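Local atomic coordinates of EpsJ (Vibrio vulnificus, PDB entry 2RET), a protein that pairs with the pseudopilin EpsI as a component of the type II secretion system, where it probably helps build the pseudopilus used in protein export. Residues B[52-57]-B[64-69]; B[120-125]-B[151-156]. All blocks are in the same frame, centred on the assembly; numbering follows the deposited sequence.

How the contacts relate
After the N-terminal helix 10-32, the chain runs into strand 49-56 and turns back through residues 57-63 into strand 64-74; contact 1 closes this short hairpin. Only later does contact 2 open, and it closes a longer excursion of 25 residues, 126-150, by pairing strand 122-130 with strand 148-155. The two closures follow one another along the chain, neither nested nor crossed. They belong to different antiparallel sheets, which meet where Leu125 O lies against Lys64 CB at 3.5 Å and close to the Trp54 ring. Both sheets reach helix 10-32, through Phe68 in contact 1 and Val151 and Leu155 in contact 2.

Contact 1. Residues B[52-57]-B[64-69]; sequences LHWADY and KGIMFA
Trp54 and Lys64 cross at about a right angle, the aliphatic chain of the lysine running over one face of the indole. Lys64 CD stands 3.9 Å from the centroid of the six-membered ring of Trp54, a CH-pi contact, while Lys64 CB reaches Trp54 CH2 at 3.3 Å. The tryptophan CG is placed opposite its own backbone N (chi1 173°), which swings the indole across to the partner strand. Its CE3 also meets Ile66 CB, with the isoleucine near the ring plane. Leu52, Ile66 and Phe68 suit the buried part of this side of the sheet, while the lysine chain covers the partly exposed indole.

On the side carrying His53 and Met67 the packing is also close. Met67, modelled as selenomethionine, turns at its last torsion (chi3 66°) and brings CE over the imidazole of His53, 3.5 Å from the ring centroid. The backbones are tied by pairs of hydrogen bonds, His53 with Met67 and Ala55 with Gly65; His53 N to Met67 O, at 2.8 Å, is nearly straight.

Toward the turn the packing gives way to solvent. Asp56 takes a salt bridge from Lys64, NZ to OD1 at 2.9 Å, met from above the carboxylate plane. One lysine thus does two jobs at the turn end, its methylenes lying over the indole and its ammonium group meeting the acid.

In the fold this is a beta hairpin. Strand 64-74 continues the sheet to strand 79-93, Phe68 meets Phe32 of helix 10-32, His53 NE2 bonds to Thr40 OG1, and Trp54 packs edge-to-face on Phe129 of strand 122-130.

Contact 2. Residues B[120-125]-B[151-156]; sequences SDVEEL and VELTLK
The carboxylate of Glu123 is the flat group most engaged here, its oxygens touching Thr154 of strand 151-155 and Lys156 just beyond its end. OE1 of Glu123 lies 3.5 Å from Thr154 CG2, whereas OE2 lies 3.3 Å from both CG and CE of Lys156. Thr154 CG2 and Lys156 CG are displaced to the same side of the carboxylate plane. Glu123 CG lies beside the backbone N, opposite the carbonyl carbon (chi1 -71°), and the chain runs on extended to reach both partners. The lysine crosses it at about a right angle: Lys156 NZ remains 4.4 Å from Glu123 OE2, too far for a salt bridge, though the attraction probably helps at this solvent-facing end, and NZ also has a long, weak ion pair with Glu95 OE1.

Glu123 and Glu124 both lie opposite Thr154. Glu123 N donates to Thr154 O (2.7 Å), Thr154 N to Glu124 O and Lys156 N to Asp121 O, and the helix-like backbone of Glu123 (psi -39°) fits a classic beta bulge. The extra residue lets Val122 and Leu125 point to the same side.

The side carrying Val122, Leu125, Leu153 and Leu155 is apolar. Val122 CG2 presses tightly on Leu155 CD2 at 3.5 Å, and Leu125 CD1 touches both Leu153 CD2 (3.9 Å) and Val151 CG1. Branched aliphatics suit this buried surface, as acids and threonine suit the more open one.

Strand 148-155 lies between strands 122-130 and 159-166; Val151 touches Met28 and Phe32 and Leu155 touches Arg17 of helix 10-32, while Leu153 meets Leu97 of strand 96-102 and Leu119 of strand 114-119.

Contact 1. Residues B[52-57]-B[64-69]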
# COMPACT_ATOMS: atom_id res chain seq x y z
N LEU B 52 -2.80 12.00 21.21
CA LEU B 52 -1.52 12.52 21.77
C LEU B 52 -1.76 12.98 23.21
O LEU B 52 -2.68 13.75 23.46
CB LEU B 52 -0.95 13.72 21.00
CG LEU B 52 -0.40 13.60 19.57
CD1 LEU B 52 -0.50 14.95 18.84
CD2 LEU B 52 1.03 13.11 19.54
N HIS B 53 -0.94 12.49 24.12
CA HIS B 53 -1.02 12.85 25.52
C HIS B 53 0.16 13.80 25.77
O HIS B 53 1.28 13.51 25.40
CB HIS B 53 -0.92 11.61 26.44
CG HIS B 53 -1.87 10.51 26.09
ND1 HIS B 53 -3.05 10.29 26.78
CD2 HIS B 53 -1.82 9.57 25.13
CE1 HIS B 53 -3.67 9.25 26.26
NE2 HIS B 53 -2.94 8.80 25.25
N TRP B 54 -0.14 14.92 26.39
CA TRP B 54 0.80 16.03 26.53
C TRP B 54 0.39 16.84 27.76
O TRP B 54 -0.60 17.55 27.74
CB TRP B 54 0.81 16.92 25.29
CG TRP B 54 1.64 18.19 25.45
CD1 TRP B 54 1.18 19.50 25.41
CD2 TRP B 54 3.05 18.28 25.67
NE1 TRP B 54 2.23 20.38 25.59
CE2 TRP B 54 3.38 19.66 25.76
CE3 TRP B 54 4.06 17.34 25.82
CZ2 TRP B 54 4.66 20.09 25.99
CZ3 TRP B 54 5.34 17.77 26.03
CH2 TRP B 54 5.64 19.13 26.11
N ALA B 55 1.14 16.69 28.84
CA ALA B 55 0.77 17.36 30.11
C ALA B 55 1.94 17.43 31.03
O ALA B 55 2.87 16.63 30.94
CB ALA B 55 -0.40 16.64 30.80
N ASP B 56 1.90 18.42 31.93
CA ASP B 56 2.84 18.49 33.04
C ASP B 56 2.75 17.20 33.83
O ASP B 56 1.66 16.68 34.07
CB ASP B 56 2.51 19.67 33.94
CG ASP B 56 3.06 21.00 33.41
OD1 ASP B 56 4.06 21.05 32.67
OD2 ASP B 56 2.48 22.02 33.75
N TYR B 57 3.91 16.65 34.20
CA TYR B 57 3.99 15.49 35.07
C TYR B 57 3.47 14.16 34.44
O TYR B 57 3.42 13.15 35.12
CB TYR B 57 3.35 15.77 36.44
CG TYR B 57 3.59 17.19 36.90
CD1 TYR B 57 2.53 18.02 37.26
CD2 TYR B 57 4.87 17.74 36.93
CE1 TYR B 57 2.74 19.35 37.65
CE2 TYR B 57 5.08 19.06 37.31
CZ TYR B 57 4.01 19.86 37.67
OH TYR B 57 4.19 21.17 38.04
N LYS B 64 7.26 18.51 31.57
CA LYS B 64 6.30 18.02 30.59
C LYS B 64 6.58 16.60 30.23
O LYS B 64 7.73 16.18 30.28
CB LYS B 64 6.32 18.87 29.33
CG LYS B 64 5.55 20.13 29.50
CD LYS B 64 4.05 19.84 29.59
CE LYS B 64 3.27 21.12 29.41
NZ LYS B 64 3.98 22.26 30.00
N GLY B 65 5.52 15.88 29.91
CA GLY B 65 5.64 14.59 29.23
C GLY B 65 4.71 14.40 28.06
O GLY B 65 3.67 15.02 27.99
N ILE B 66 5.10 13.51 27.13
CA ILE B 66 4.32 13.21 25.91
C ILE B 66 4.19 11.69 25.78
O ILE B 66 5.06 10.93 26.20
CB ILE B 66 4.92 13.91 24.61
CG1 ILE B 66 3.94 13.89 23.44
CG2 ILE B 66 6.24 13.32 24.19
CD1 ILE B 66 4.30 14.86 22.32
N MSE B 67 3.05 11.25 25.24
CA MSE B 67 2.81 9.85 24.99
C MSE B 67 1.95 9.71 23.77
O MSE B 67 0.97 10.44 23.61
CB MSE B 67 2.17 9.15 26.19
CG MSE B 67 2.18 7.59 26.05
SE MSE B 67 1.31 6.65 27.53
CE MSE B 67 -0.57 7.21 27.33
N PHE B 68 2.29 8.71 22.95
CA PHE B 68 1.59 8.43 21.71
C PHE B 68 1.81 6.98 21.19
O PHE B 68 2.76 6.29 21.59
CB PHE B 68 1.98 9.47 20.63
CG PHE B 68 3.47 9.60 20.38
CD1 PHE B 68 4.22 10.58 21.03
CD2 PHE B 68 4.12 8.76 19.47
CE1 PHE B 68 5.59 10.71 20.80
CE2 PHE B 68 5.48 8.89 19.22
CZ PHE B 68 6.22 9.84 19.87
N ALA B 69 0.92 6.53 20.31
CA ALA B 69 1.07 5.24 19.59
C ALA B 69 2.02 5.44 18.43
O ALA B 69 2.06 6.50 17.85
CB ALA B 69 -0.30 4.74 19.12

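Contact 2. Residues B[120-125]-B[151-156]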
# COMPACT_ATOMS: atom_id res chain seq x y z
N SER B 120 21.33 13.11 28.91
CA SER B 120 21.58 13.78 30.17
C SER B 120 21.63 15.29 29.96
O SER B 120 21.70 15.77 28.85
CB SER B 120 22.89 13.28 30.76
OG SER B 120 23.92 13.58 29.84
N ASP B 121 21.53 16.02 31.04
CA ASP B 121 21.55 17.48 31.01
C ASP B 121 20.55 18.09 30.02
O ASP B 121 20.90 18.95 29.19
CB ASP B 121 22.97 17.99 30.75
CG ASP B 121 23.88 17.83 31.96
OD1 ASP B 121 23.42 17.52 33.09
OD2 ASP B 121 25.09 18.02 31.77
N VAL B 122 19.29 17.65 30.15
CA VAL B 122 18.17 18.22 29.40
C VAL B 122 17.29 18.87 30.44
O VAL B 122 16.81 18.22 31.33
CB VAL B 122 17.41 17.15 28.59
CG1 VAL B 122 16.11 17.71 28.00
CG2 VAL B 122 18.30 16.64 27.46
N GLU B 123 17.11 20.17 30.38
CA GLU B 123 16.33 20.86 31.39
C GLU B 123 14.83 20.76 31.11
O GLU B 123 14.02 20.57 32.04
CB GLU B 123 16.77 22.33 31.46
CG GLU B 123 18.18 22.51 32.07
CD GLU B 123 18.79 23.87 31.79
OE1 GLU B 123 18.15 24.71 31.12
OE2 GLU B 123 19.92 24.11 32.28
N GLU B 124 14.46 20.86 29.84
CA GLU B 124 13.08 21.05 29.46
C GLU B 124 12.82 20.26 28.19
O GLU B 124 13.74 20.01 27.40
CB GLU B 124 12.77 22.55 29.24
CG GLU B 124 11.27 22.86 29.21
CD GLU B 124 10.94 24.33 28.95
OE1 GLU B 124 11.65 25.22 29.50
OE2 GLU B 124 9.96 24.58 28.21
N LEU B 125 11.56 19.83 28.11
CA LEU B 125 10.91 19.29 26.96
C LEU B 125 9.71 20.20 26.67
O LEU B 125 8.87 20.36 27.51
CB LEU B 125 10.42 17.86 27.27
CG LEU B 125 9.50 17.18 26.24
CD1 LEU B 125 10.23 17.01 24.92
CD2 LEU B 125 8.92 15.83 26.74
N VAL B 151 9.30 19.33 18.38
CA VAL B 151 9.83 18.87 19.65
C VAL B 151 11.07 19.70 19.94
O VAL B 151 12.03 19.65 19.20
CB VAL B 151 10.13 17.35 19.60
CG1 VAL B 151 10.69 16.88 20.98
CG2 VAL B 151 8.83 16.60 19.23
N GLU B 152 11.01 20.48 21.02
CA GLU B 152 12.13 21.28 21.47
C GLU B 152 12.73 20.80 22.80
O GLU B 152 12.03 20.61 23.76
CB GLU B 152 11.70 22.74 21.60
CG GLU B 152 12.85 23.67 21.96
CD GLU B 152 12.39 25.09 22.08
OE1 GLU B 152 11.71 25.41 23.09
OE2 GLU B 152 12.70 25.86 21.13
N LEU B 153 14.05 20.64 22.83
CA LEU B 153 14.82 20.31 24.03
C LEU B 153 15.69 21.50 24.40
O LEU B 153 16.24 22.16 23.55
CB LEU B 153 15.74 19.11 23.76
CG LEU B 153 15.04 17.85 23.21
CD1 LEU B 153 16.06 16.79 22.87
CD2 LEU B 153 14.07 17.36 24.25
N THR B 154 15.78 21.77 25.70
CA THR B 154 16.67 22.76 26.25
C THR B 154 17.78 21.96 26.96
O THR B 154 17.55 21.29 27.99
CB THR B 154 15.93 23.69 27.23
OG1 THR B 154 14.81 24.28 26.56
CG2 THR B 154 16.90 24.83 27.86
N LEU B 155 18.96 21.99 26.33
CA LEU B 155 20.15 21.39 26.86
C LEU B 155 20.94 22.41 27.70
O LEU B 155 21.00 23.60 27.38
CB LEU B 155 21.03 20.85 25.74
CG LEU B 155 20.47 19.92 24.65
CD1 LEU B 155 21.60 19.12 23.98
CD2 LEU B 155 19.36 19.02 25.17
N LYS B 156 21.53 21.93 28.78
CA LYS B 156 22.34 22.72 29.68
C LYS B 156 23.51 23.40 28.97
O LYS B 156 23.84 24.54 29.24
CB LYS B 156 22.89 21.81 30.79
CG LYS B 156 21.88 21.50 31.90
CD LYS B 156 22.54 21.65 33.32
CE LYS B 156 21.57 22.23 34.40
NZ LYS B 156 22.32 22.71 35.67